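Local coordinates for ABC transporter, ATP binding protein (Sulfolobus solfataricus, PDB 1OXX), which hydrolyses ATP to power glucose uptake, as the ATP-binding subunit of an archaeal ABC transporter complex that also holds two membrane proteins and a solute-binding protein, at residues Y229-I235 and K346-F350; P278-L283 and I324-S328; S292-K298 and V338-K344; K298-K302 and I313-L318. The protein carries 1 engineered substitution. One frame throughout, in Å; residues are numbered along the deposited sequence.

Contact 1: residues Y229-I235 and K346-F350; sequences YDNPVSI and KIKVF
F350 meets the chain around S234 with one face of its ring: the amide N of I235 stands 3.7 Å above the ring plane, over its centre, and C of S234 is offset toward the rim. At the ring edge, O of P232 lies in plane, 3.5 Å from CE2 of F350. CD1 of I235 touches CE1 of F350 at 3.9 Å. Farther along, K348 crosses P232 at about a right angle, CE of K348 lying 3.8 Å from CD of P232. The bend at chi4 of K348 (62°) turns NZ back toward O of K346, to which it makes a weak bond. Two waters accept from this ammonium. One passes a proton to O of D230; the other lies within bonding reach of OD1 of D230 and O of Y229. K346 adds a long salt bridge, NZ to OD1 of D230 at 3.5 Å, with a third water joining the same two atoms. In the next shell, F350 and K348 bond through their backbones to I273 and G275. The arrangement is a loop joining helices 225-230 and 235-241, S234 N-capping the second through V237 N, seated on edge strand 348-351 of an antiparallel sheet, so that the ABC-family part packs on the C-terminal strand.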
# COMPACT_ATOMS: atom_id res chain seq x y z
N TYR A 229 1.67 -11.45 1.77
CA TYR A 229 1.19 -11.97 0.49
C TYR A 229 0.96 -13.48 0.52
O TYR A 229 -0.07 -13.99 0.06
CB TYR A 229 2.21 -11.64 -0.59
CG TYR A 229 1.70 -11.77 -2.01
CD1 TYR A 229 0.90 -10.81 -2.57
CD2 TYR A 229 2.04 -12.86 -2.80
CE1 TYR A 229 0.46 -10.90 -3.86
CE2 TYR A 229 1.59 -12.97 -4.09
CZ TYR A 229 0.80 -11.99 -4.62
OH TYR A 229 0.33 -12.04 -5.92
N ASP A 230 1.93 -14.21 1.06
CA ASP A 230 1.87 -15.67 1.07
C ASP A 230 1.22 -16.24 2.33
O ASP A 230 0.63 -17.33 2.27
CB ASP A 230 3.27 -16.25 0.92
CG ASP A 230 3.82 -16.09 -0.47
OD1 ASP A 230 3.03 -15.92 -1.44
OD2 ASP A 230 5.06 -16.10 -0.68
N ASN A 231 1.29 -15.51 3.44
CA ASN A 231 0.73 -15.98 4.71
C ASN A 231 -0.21 -14.95 5.35
O ASN A 231 -0.00 -14.51 6.48
CB ASN A 231 1.86 -16.37 5.65
CG ASN A 231 2.73 -17.46 5.08
OD1 ASN A 231 2.26 -18.57 4.84
ND2 ASN A 231 3.99 -17.14 4.83
N PRO A 232 -1.24 -14.55 4.62
CA PRO A 232 -2.18 -13.57 5.18
C PRO A 232 -2.99 -14.17 6.32
O PRO A 232 -3.39 -15.33 6.25
CB PRO A 232 -3.09 -13.23 4.01
CG PRO A 232 -3.00 -14.43 3.10
CD PRO A 232 -1.60 -14.96 3.26
N VAL A 233 -3.30 -13.36 7.32
CA VAL A 233 -4.01 -13.86 8.50
C VAL A 233 -5.49 -14.06 8.23
O VAL A 233 -6.17 -14.78 8.97
CB VAL A 233 -3.81 -12.91 9.70
CG1 VAL A 233 -4.59 -11.64 9.52
CG2 VAL A 233 -4.19 -13.59 11.02
N SER A 234 -5.98 -13.44 7.17
CA SER A 234 -7.39 -13.49 6.82
C SER A 234 -7.55 -13.31 5.34
O SER A 234 -6.64 -12.84 4.67
CB SER A 234 -8.15 -12.38 7.54
OG SER A 234 -7.79 -11.09 7.02
N ILE A 235 -8.72 -13.64 4.81
CA ILE A 235 -8.95 -13.44 3.39
C ILE A 235 -8.98 -11.94 3.06
O ILE A 235 -8.59 -11.52 1.96
CB ILE A 235 -10.23 -14.19 2.88
CG1 ILE A 235 -10.22 -14.30 1.36
CG2 ILE A 235 -11.51 -13.51 3.38
CD1 ILE A 235 -9.13 -15.17 0.78
N LYS A 346 0.21 -23.10 -2.27
CA LYS A 346 -0.28 -21.72 -2.28
C LYS A 346 -1.77 -21.64 -1.97
O LYS A 346 -2.34 -20.55 -1.97
CB LYS A 346 0.01 -21.04 -3.61
CG LYS A 346 1.47 -20.97 -3.98
CD LYS A 346 2.20 -19.98 -3.11
CE LYS A 346 3.67 -19.92 -3.50
NZ LYS A 346 4.39 -18.92 -2.70
N ILE A 347 -2.42 -22.76 -1.68
CA ILE A 347 -3.81 -22.70 -1.28
C ILE A 347 -3.90 -22.12 0.12
O ILE A 347 -3.23 -22.59 1.05
CB ILE A 347 -4.44 -24.11 -1.26
CG1 ILE A 347 -4.37 -24.81 -2.62
CG2 ILE A 347 -5.86 -24.03 -0.71
CD1 ILE A 347 -4.64 -26.31 -2.56
N LYS A 348 -4.68 -21.07 0.27
CA LYS A 348 -4.94 -20.48 1.57
C LYS A 348 -6.31 -20.92 2.02
O LYS A 348 -7.24 -21.02 1.20
CB LYS A 348 -4.85 -18.97 1.51
CG LYS A 348 -3.47 -18.48 1.11
CD LYS A 348 -3.56 -17.21 0.32
CE LYS A 348 -2.19 -16.67 -0.13
NZ LYS A 348 -1.39 -17.52 -1.05
N VAL A 349 -6.45 -21.23 3.29
CA VAL A 349 -7.74 -21.68 3.80
C VAL A 349 -8.01 -21.05 5.14
O VAL A 349 -7.10 -20.88 5.96
CB VAL A 349 -7.83 -23.23 3.83
CG1 VAL A 349 -6.89 -23.82 4.86
CG2 VAL A 349 -9.26 -23.70 4.08
N PHE A 350 -9.26 -20.64 5.32
CA PHE A 350 -9.73 -20.00 6.55
C PHE A 350 -11.07 -20.58 6.98
O PHE A 350 -11.86 -21.03 6.14
CB PHE A 350 -9.91 -18.50 6.34
CG PHE A 350 -8.70 -17.83 5.73
CD1 PHE A 350 -8.60 -17.67 4.36
CD2 PHE A 350 -7.66 -17.41 6.54
CE1 PHE A 350 -7.50 -17.09 3.81
CE2 PHE A 350 -6.56 -16.82 5.99
CZ PHE A 350 -6.48 -16.65 4.62
O HOH W 1 0.42 -15.95 -2.40
O HOH W 2 0.19 -19.26 0.35
O HOH W 3 3.68 -16.43 -4.02

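Contact 2: residues P278-L283 and I324-S328; sequences PEDVKL and IFTYS
This is a crossing of the two outermost strands, 281-284 and 324-328, of one five-stranded antiparallel sheet, made by side chains, among them a threonine hydroxyl, that reach across instead of a ladder of backbone bonds. The short strand axes run at 74° and come no nearer than 7.0 Å, too far for pairing. T326 is central. With OG1 turned away from its own backbone N (chi1 -171°), the hydroxyl faces two carbonyl oxygens, O of P278 at 2.7 Å and O of V281 at 3.1 Å from OG1; which of them takes the proton is not settled. O of P278 also receives a backbone bond from N of V281, closing the turn, and a weak one from a water that accepts from N of Y327. The methyl CG2 of T326 slides past L283, 4.0 Å from its CD1. On one flank V281 and I324 cross obliquely, CG2 to CG2 at 3.9 Å. On another, the P278 ring lies alongside the F325 and Y327 side chains, CB of P278 being 3.9 Å from CE1 of F325 and 4.0 Å from CE1 of Y327. OH of Y327 bonds to E243, and R312 makes a cation-pi contact with F325. Edge strands brought together across a strongly coiled five-stranded antiparallel sheet are consistent with an OB-type barrel, the clan to which the C-terminal domain is assigned.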
# COMPACT_ATOMS: atom_id res chain seq x y z
N PRO A 278 -4.51 -15.69 -8.68
CA PRO A 278 -4.58 -16.04 -10.11
C PRO A 278 -3.31 -16.68 -10.66
O PRO A 278 -3.40 -17.53 -11.53
CB PRO A 278 -4.89 -14.72 -10.78
CG PRO A 278 -4.46 -13.70 -9.80
CD PRO A 278 -4.82 -14.27 -8.46
N GLU A 279 -2.13 -16.28 -10.19
CA GLU A 279 -0.89 -16.87 -10.67
C GLU A 279 -0.73 -18.32 -10.21
O GLU A 279 0.12 -19.03 -10.73
CB GLU A 279 0.31 -16.05 -10.21
CG GLU A 279 0.54 -16.04 -8.70
CD GLU A 279 -0.05 -14.83 -8.00
OE1 GLU A 279 -1.04 -14.26 -8.49
OE2 GLU A 279 0.48 -14.47 -6.90
N ASP A 280 -1.56 -18.74 -9.27
CA ASP A 280 -1.48 -20.08 -8.70
C ASP A 280 -2.56 -21.00 -9.23
O ASP A 280 -2.86 -22.03 -8.63
CB ASP A 280 -1.51 -20.02 -7.18
CG ASP A 280 -0.35 -19.23 -6.62
OD1 ASP A 280 0.78 -19.37 -7.16
OD2 ASP A 280 -0.52 -18.45 -5.66
N VAL A 281 -3.14 -20.60 -10.36
CA VAL A 281 -4.17 -21.37 -11.06
C VAL A 281 -3.70 -21.59 -12.50
O VAL A 281 -3.14 -20.69 -13.11
CB VAL A 281 -5.51 -20.62 -11.08
CG1 VAL A 281 -6.58 -21.35 -11.93
CG2 VAL A 281 -6.01 -20.36 -9.68
N LYS A 282 -3.95 -22.79 -13.04
CA LYS A 282 -3.65 -23.09 -14.44
C LYS A 282 -4.79 -23.92 -14.99
O LYS A 282 -5.32 -24.78 -14.29
CB LYS A 282 -2.33 -23.86 -14.57
CG LYS A 282 -1.94 -24.21 -15.98
CD LYS A 282 -0.52 -24.82 -16.05
CE LYS A 282 -0.16 -25.31 -17.43
NZ LYS A 282 0.08 -24.18 -18.37
N LEU A 283 -5.21 -23.64 -16.22
CA LEU A 283 -6.30 -24.35 -16.89
C LEU A 283 -5.81 -25.16 -18.09
O LEU A 283 -4.85 -24.77 -18.77
CB LEU A 283 -7.33 -23.34 -17.38
CG LEU A 283 -7.81 -22.31 -16.36
CD1 LEU A 283 -8.75 -21.33 -17.03
CD2 LEU A 283 -8.47 -22.96 -15.18
N ILE A 324 -13.32 -18.40 -10.28
CA ILE A 324 -11.88 -18.37 -10.23
C ILE A 324 -11.42 -17.73 -11.54
O ILE A 324 -11.82 -18.14 -12.65
CB ILE A 324 -11.28 -19.76 -10.13
CG1 ILE A 324 -11.55 -20.38 -8.76
CG2 ILE A 324 -9.80 -19.69 -10.38
CD1 ILE A 324 -11.00 -21.79 -8.66
N PHE A 325 -10.61 -16.69 -11.42
CA PHE A 325 -9.96 -16.12 -12.59
C PHE A 325 -8.46 -16.33 -12.56
O PHE A 325 -7.83 -16.48 -11.49
CB PHE A 325 -10.30 -14.64 -12.81
CG PHE A 325 -9.74 -13.72 -11.76
CD1 PHE A 325 -8.50 -13.14 -11.91
CD2 PHE A 325 -10.46 -13.44 -10.62
CE1 PHE A 325 -7.99 -12.30 -10.93
CE2 PHE A 325 -9.96 -12.62 -9.64
CZ PHE A 325 -8.72 -12.04 -9.80
N THR A 326 -7.90 -16.37 -13.75
CA THR A 326 -6.47 -16.50 -13.92
C THR A 326 -6.10 -15.81 -15.24
O THR A 326 -6.98 -15.44 -16.02
CB THR A 326 -6.07 -17.99 -13.95
OG1 THR A 326 -4.65 -18.09 -13.91
CG2 THR A 326 -6.46 -18.64 -15.25
N TYR A 327 -4.81 -15.61 -15.48
CA TYR A 327 -4.34 -14.91 -16.67
C TYR A 327 -3.60 -15.85 -17.59
O TYR A 327 -2.83 -16.70 -17.15
CB TYR A 327 -3.45 -13.72 -16.33
CG TYR A 327 -4.13 -12.68 -15.50
CD1 TYR A 327 -3.97 -12.65 -14.12
CD2 TYR A 327 -4.94 -11.73 -16.09
CE1 TYR A 327 -4.62 -11.71 -13.37
CE2 TYR A 327 -5.61 -10.78 -15.34
CZ TYR A 327 -5.43 -10.78 -13.97
OH TYR A 327 -6.08 -9.83 -13.21
N SER A 328 -3.80 -15.69 -18.90
CA SER A 328 -3.18 -16.58 -19.86
C SER A 328 -2.77 -15.92 -21.17
O SER A 328 -3.31 -14.87 -21.55
CB SER A 328 -4.14 -17.71 -20.20
OG SER A 328 -3.54 -18.62 -21.11
O HOH W 4 -2.40 -16.10 -13.87

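Contact 3: residues S292-K298 and V338-K344; sequences SWILVGK and VLVYVRK
A classic beta bulge interrupts this antiparallel ladder between strands 294-307 and 337-342 of the C-terminal domain: V296 and G297 both face V340. N of V296 donates to O of V340 at 2.9 Å, while N of V340 donates to O of G297 at 2.8 Å, and the register moves by one residue. G297 adopts phi 143°, a conformation in which a beta carbon would press on the preceding carbonyl oxygen. Before the bulge, I294 and V342 form a hydrogen-bonded pair with reciprocal N-to-O bonds. The next pair, L295 with Y341, is non-hydrogen-bonded; L295 lays CD2 over one face of the Y341 ring, 3.7 Å from its centroid. Beyond the strand end, the guanidinium of R343 stacks on the indole of W293, planes 15° apart, and CZ of R343 is 3.7 Å from the centroid of the six-membered ring, a cation-pi contact. CD of R343 also sits over that ring. The bend at chi2 of R343 (-70°) returns the side chain over W293. Its NH1 is held by S292, donating to O at 3.0 Å and to OG at 2.9 Å. Both acceptors lie close to the guanidinium plane, though the donor stands above the carbonyl plane of S292. The two bonds to S292 would help fix the rotation of the stacked group; NH2 donates to a water. OG of S292 is also hydrogen-bonded to D290. Strand 281-284 borders the far side of strand 337-342, its K282 touching W293, while F263 of strand 261-263 packs against V296 and V342.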
# COMPACT_ATOMS: atom_id res chain seq x y z
N SER A 292 4.46 -30.06 -10.63
CA SER A 292 4.47 -28.88 -9.76
C SER A 292 3.06 -28.26 -9.62
O SER A 292 2.88 -27.31 -8.84
CB SER A 292 5.47 -27.84 -10.27
OG SER A 292 5.12 -27.32 -11.54
N TRP A 293 2.10 -28.82 -10.33
CA TRP A 293 0.71 -28.41 -10.27
C TRP A 293 -0.15 -29.60 -9.82
O TRP A 293 0.17 -30.74 -10.16
CB TRP A 293 0.22 -28.02 -11.65
CG TRP A 293 0.79 -26.73 -12.21
CD1 TRP A 293 1.83 -26.60 -13.08
CD2 TRP A 293 0.32 -25.40 -11.94
NE1 TRP A 293 2.06 -25.27 -13.36
CE2 TRP A 293 1.13 -24.52 -12.68
CE3 TRP A 293 -0.70 -24.87 -11.16
CZ2 TRP A 293 0.95 -23.13 -12.65
CZ3 TRP A 293 -0.87 -23.50 -11.12
CH2 TRP A 293 -0.05 -22.66 -11.85
N ILE A 294 -1.22 -29.33 -9.09
CA ILE A 294 -2.15 -30.40 -8.72
C ILE A 294 -3.55 -30.12 -9.25
O ILE A 294 -4.05 -28.97 -9.23
CB ILE A 294 -2.25 -30.64 -7.19
CG1 ILE A 294 -2.73 -29.39 -6.45
CG2 ILE A 294 -0.94 -31.19 -6.65
CD1 ILE A 294 -3.32 -29.69 -5.10
N LEU A 295 -4.20 -31.19 -9.68
CA LEU A 295 -5.57 -31.13 -10.14
C LEU A 295 -6.55 -30.94 -9.00
O LEU A 295 -6.45 -31.66 -7.99
CB LEU A 295 -5.92 -32.47 -10.79
CG LEU A 295 -5.79 -32.61 -12.30
CD1 LEU A 295 -6.09 -34.06 -12.67
CD2 LEU A 295 -6.75 -31.68 -13.02
N VAL A 296 -7.46 -29.99 -9.13
CA VAL A 296 -8.52 -29.83 -8.15
C VAL A 296 -9.92 -30.10 -8.73
O VAL A 296 -10.89 -30.18 -8.00
CB VAL A 296 -8.46 -28.48 -7.40
CG1 VAL A 296 -7.21 -28.41 -6.54
CG2 VAL A 296 -8.54 -27.28 -8.35
N GLY A 297 -10.02 -30.27 -10.04
CA GLY A 297 -11.29 -30.66 -10.63
C GLY A 297 -11.59 -30.03 -11.97
O GLY A 297 -10.69 -29.54 -12.65
N LYS A 298 -12.86 -30.08 -12.35
CA LYS A 298 -13.34 -29.55 -13.62
C LYS A 298 -14.01 -28.20 -13.42
O LYS A 298 -14.56 -27.90 -12.37
CB LYS A 298 -14.38 -30.51 -14.21
CG LYS A 298 -13.92 -31.92 -14.46
CD LYS A 298 -15.09 -32.87 -14.59
CE LYS A 298 -16.03 -32.51 -15.72
NZ LYS A 298 -17.09 -33.56 -15.89
N VAL A 338 -12.98 -27.23 -18.77
CA VAL A 338 -11.55 -27.27 -18.53
C VAL A 338 -11.22 -28.02 -17.24
O VAL A 338 -12.07 -28.19 -16.36
CB VAL A 338 -10.96 -25.84 -18.36
CG1 VAL A 338 -11.10 -25.03 -19.66
CG2 VAL A 338 -11.63 -25.11 -17.22
N LEU A 339 -9.98 -28.45 -17.17
CA LEU A 339 -9.42 -28.98 -15.93
C LEU A 339 -8.77 -27.81 -15.20
O LEU A 339 -8.18 -26.94 -15.82
CB LEU A 339 -8.39 -30.06 -16.21
CG LEU A 339 -8.90 -31.28 -16.98
CD1 LEU A 339 -7.80 -32.32 -17.05
CD2 LEU A 339 -10.17 -31.83 -16.31
N VAL A 340 -8.87 -27.82 -13.88
CA VAL A 340 -8.35 -26.75 -13.02
C VAL A 340 -7.23 -27.29 -12.14
O VAL A 340 -7.41 -28.27 -11.42
CB VAL A 340 -9.45 -26.17 -12.13
CG1 VAL A 340 -8.92 -25.01 -11.30
CG2 VAL A 340 -10.62 -25.71 -12.98
N TYR A 341 -6.07 -26.66 -12.26
CA TYR A 341 -4.90 -27.02 -11.49
C TYR A 341 -4.54 -25.83 -10.61
O TYR A 341 -4.76 -24.68 -10.97
CB TYR A 341 -3.68 -27.26 -12.39
CG TYR A 341 -3.70 -28.55 -13.17
CD1 TYR A 341 -4.34 -28.64 -14.40
CD2 TYR A 341 -3.03 -29.65 -12.69
CE1 TYR A 341 -4.33 -29.82 -15.12
CE2 TYR A 341 -3.02 -30.85 -13.39
CZ TYR A 341 -3.65 -30.92 -14.61
OH TYR A 341 -3.63 -32.11 -15.31
N VAL A 342 -3.97 -26.12 -9.45
CA VAL A 342 -3.44 -25.06 -8.60
C VAL A 342 -2.07 -25.44 -8.06
O VAL A 342 -1.64 -26.58 -8.15
CB VAL A 342 -4.37 -24.75 -7.40
CG1 VAL A 342 -5.79 -24.36 -7.86
CG2 VAL A 342 -4.45 -25.95 -6.44
N ARG A 343 -1.38 -24.45 -7.49
CA ARG A 343 -0.17 -24.70 -6.73
C ARG A 343 -0.59 -25.13 -5.32
O ARG A 343 -1.13 -24.32 -4.55
CB ARG A 343 0.66 -23.43 -6.62
CG ARG A 343 1.09 -22.90 -7.95
CD ARG A 343 2.13 -23.76 -8.62
NE ARG A 343 2.84 -23.06 -9.68
CZ ARG A 343 3.56 -23.66 -10.60
NH1 ARG A 343 3.67 -24.98 -10.58
NH2 ARG A 343 4.17 -22.96 -11.54
N LYS A 344 -0.36 -26.39 -4.97
CA LYS A 344 -0.80 -26.91 -3.68
C LYS A 344 -0.36 -26.09 -2.48
O LYS A 344 -1.16 -25.83 -1.57
CB LYS A 344 -0.33 -28.34 -3.52
CG LYS A 344 -0.76 -28.99 -2.22
CD LYS A 344 -0.20 -30.41 -2.15
CE LYS A 344 -0.49 -31.09 -0.81
NZ LYS A 344 -1.86 -31.66 -0.75
O HOH W 5 1.55 -28.03 -6.54
O HOH W 6 5.18 -24.73 -13.63

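Contact 4: residues K298-K302 and I313-L318; sequences KGKVK and ITITPL
K302 leaves its strand with CB 3.6 Å from O of T314. From there CG lies opposite the backbone N (chi1 175°) and the chain stays extended, carrying CD past the methyl of T316 at a slant, 4.1 Å from its CG2. The tip then continues beyond the partner strand's side chains, and NZ forms a salt bridge with E323. At the root of this lysine, N of K302 donates to O of T314 at 2.8 Å, the donor tilted from the carbonyl plane. The same antiparallel ladder continues at K300 and T316, a hydrogen-bonded pair: N of K300 reaches O of T316 at 2.9 Å, and N of T316 returns a bond to O of K300 at 3.0 Å. O of K300 is gripped again by a water that also sits 2.6 Å from OG1 of T316, so the pair is bridged outside the ladder as well. CA of I315 approaches O of K300 in a CH...O contact. Between K300 and K302, V301 sends its methyls away from the lysines' side; CG1 of V301 touches CG2 of I313 at 4.0 Å. At the other end, CD1 of L318 covers the backbone of G299. The directions of the short segments differ by 137°, well short of the 180° of straight antiparallel strands, so the hairpin is strongly twisted here. These are the two arms of the hairpin 294-307 and 310-317. Strand 324-328 runs along the outer side of 310-317, with I324 on I315, and L283 of strand 281-284 packs on I313 and I315.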
# COMPACT_ATOMS: atom_id res chain seq x y z
N LYS A 298 -12.86 -30.08 -12.35
CA LYS A 298 -13.34 -29.55 -13.62
C LYS A 298 -14.01 -28.20 -13.42
O LYS A 298 -14.56 -27.90 -12.37
CB LYS A 298 -14.38 -30.51 -14.21
CG LYS A 298 -13.92 -31.92 -14.46
CD LYS A 298 -15.09 -32.87 -14.59
CE LYS A 298 -16.03 -32.51 -15.72
NZ LYS A 298 -17.09 -33.56 -15.89
N GLY A 299 -14.01 -27.41 -14.48
CA GLY A 299 -14.70 -26.14 -14.47
C GLY A 299 -15.18 -25.81 -15.85
O GLY A 299 -14.95 -26.54 -16.80
N LYS A 300 -15.85 -24.67 -15.97
CA LYS A 300 -16.37 -24.21 -17.23
C LYS A 300 -16.08 -22.73 -17.36
O LYS A 300 -16.30 -21.94 -16.43
CB LYS A 300 -17.87 -24.49 -17.30
CG LYS A 300 -18.56 -24.00 -18.55
CD LYS A 300 -20.02 -24.49 -18.60
CE LYS A 300 -20.85 -23.73 -19.62
NZ LYS A 300 -22.25 -24.24 -19.70
N VAL A 301 -15.57 -22.31 -18.52
CA VAL A 301 -15.30 -20.90 -18.74
C VAL A 301 -16.59 -20.08 -18.77
O VAL A 301 -17.54 -20.39 -19.51
CB VAL A 301 -14.49 -20.68 -20.03
CG1 VAL A 301 -14.21 -19.24 -20.23
CG2 VAL A 301 -13.20 -21.45 -19.99
N LYS A 302 -16.63 -19.05 -17.93
CA LYS A 302 -17.78 -18.15 -17.85
C LYS A 302 -17.60 -16.91 -18.72
O LYS A 302 -18.51 -16.52 -19.47
CB LYS A 302 -17.98 -17.73 -16.40
CG LYS A 302 -19.07 -16.71 -16.21
CD LYS A 302 -19.19 -16.34 -14.75
CE LYS A 302 -20.32 -15.36 -14.50
NZ LYS A 302 -20.54 -15.13 -13.05
N ILE A 313 -9.20 -15.14 -17.75
CA ILE A 313 -10.19 -16.18 -17.92
C ILE A 313 -10.86 -16.47 -16.60
O ILE A 313 -10.20 -16.83 -15.62
CB ILE A 313 -9.53 -17.48 -18.46
CG1 ILE A 313 -8.72 -17.20 -19.72
CG2 ILE A 313 -10.58 -18.54 -18.69
CD1 ILE A 313 -7.96 -18.39 -20.21
N THR A 314 -12.18 -16.32 -16.55
CA THR A 314 -12.96 -16.61 -15.37
C THR A 314 -13.71 -17.91 -15.59
O THR A 314 -14.39 -18.06 -16.61
CB THR A 314 -13.97 -15.50 -15.09
OG1 THR A 314 -13.29 -14.28 -14.76
CG2 THR A 314 -14.80 -15.85 -13.87
N ILE A 315 -13.56 -18.84 -14.66
CA ILE A 315 -14.28 -20.09 -14.70
C ILE A 315 -15.16 -20.19 -13.48
O ILE A 315 -15.01 -19.41 -12.54
CB ILE A 315 -13.31 -21.30 -14.71
CG1 ILE A 315 -12.54 -21.39 -13.40
CG2 ILE A 315 -12.34 -21.20 -15.86
CD1 ILE A 315 -13.07 -22.41 -12.46
N THR A 316 -16.10 -21.12 -13.52
CA THR A 316 -16.78 -21.55 -12.31
C THR A 316 -16.71 -23.06 -12.32
O THR A 316 -16.55 -23.67 -13.38
CB THR A 316 -18.26 -21.17 -12.22
OG1 THR A 316 -19.01 -21.86 -13.22
CG2 THR A 316 -18.48 -19.68 -12.46
N PRO A 317 -16.82 -23.67 -11.15
CA PRO A 317 -16.95 -25.12 -11.11
C PRO A 317 -18.29 -25.49 -11.69
O PRO A 317 -19.18 -24.63 -11.80
CB PRO A 317 -16.95 -25.44 -9.61
CG PRO A 317 -16.40 -24.25 -8.96
CD PRO A 317 -16.82 -23.08 -9.80
N LEU A 318 -18.45 -26.74 -12.09
CA LEU A 318 -19.78 -27.23 -12.45
C LEU A 318 -20.58 -27.28 -11.14
O LEU A 318 -20.02 -27.54 -10.08
CB LEU A 318 -19.69 -28.63 -13.06
CG LEU A 318 -19.44 -28.79 -14.57
CD1 LEU A 318 -18.08 -28.30 -15.01
CD2 LEU A 318 -19.60 -30.26 -14.94
O HOH W 7 -19.00 -21.15 -15.77

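Overall arrangement
From the N terminus, the chain first reaches 229-235, at the end of helix 225-230, whose partner in contact 1 comes only at 346-350; that closure encloses the other three contacts. Next come 278-283, which wait for 324-328 in contact 2, and 292-298, which pair with 338-344 in contact 3. Since 292-298 lies between 278-283 and 324-328 while its partner 338-344 comes after both, contacts 2 and 3 cross. Contact 4 is the short hairpin 298-302 with 313-318, lying within both, and it shares K298 with contact 3. Backbone bonds K282 to Y341 and I324 to I315 join contact 2 to contacts 3 and 4 in one sheet, while Y229 and E279 link contact 1 to contact 2.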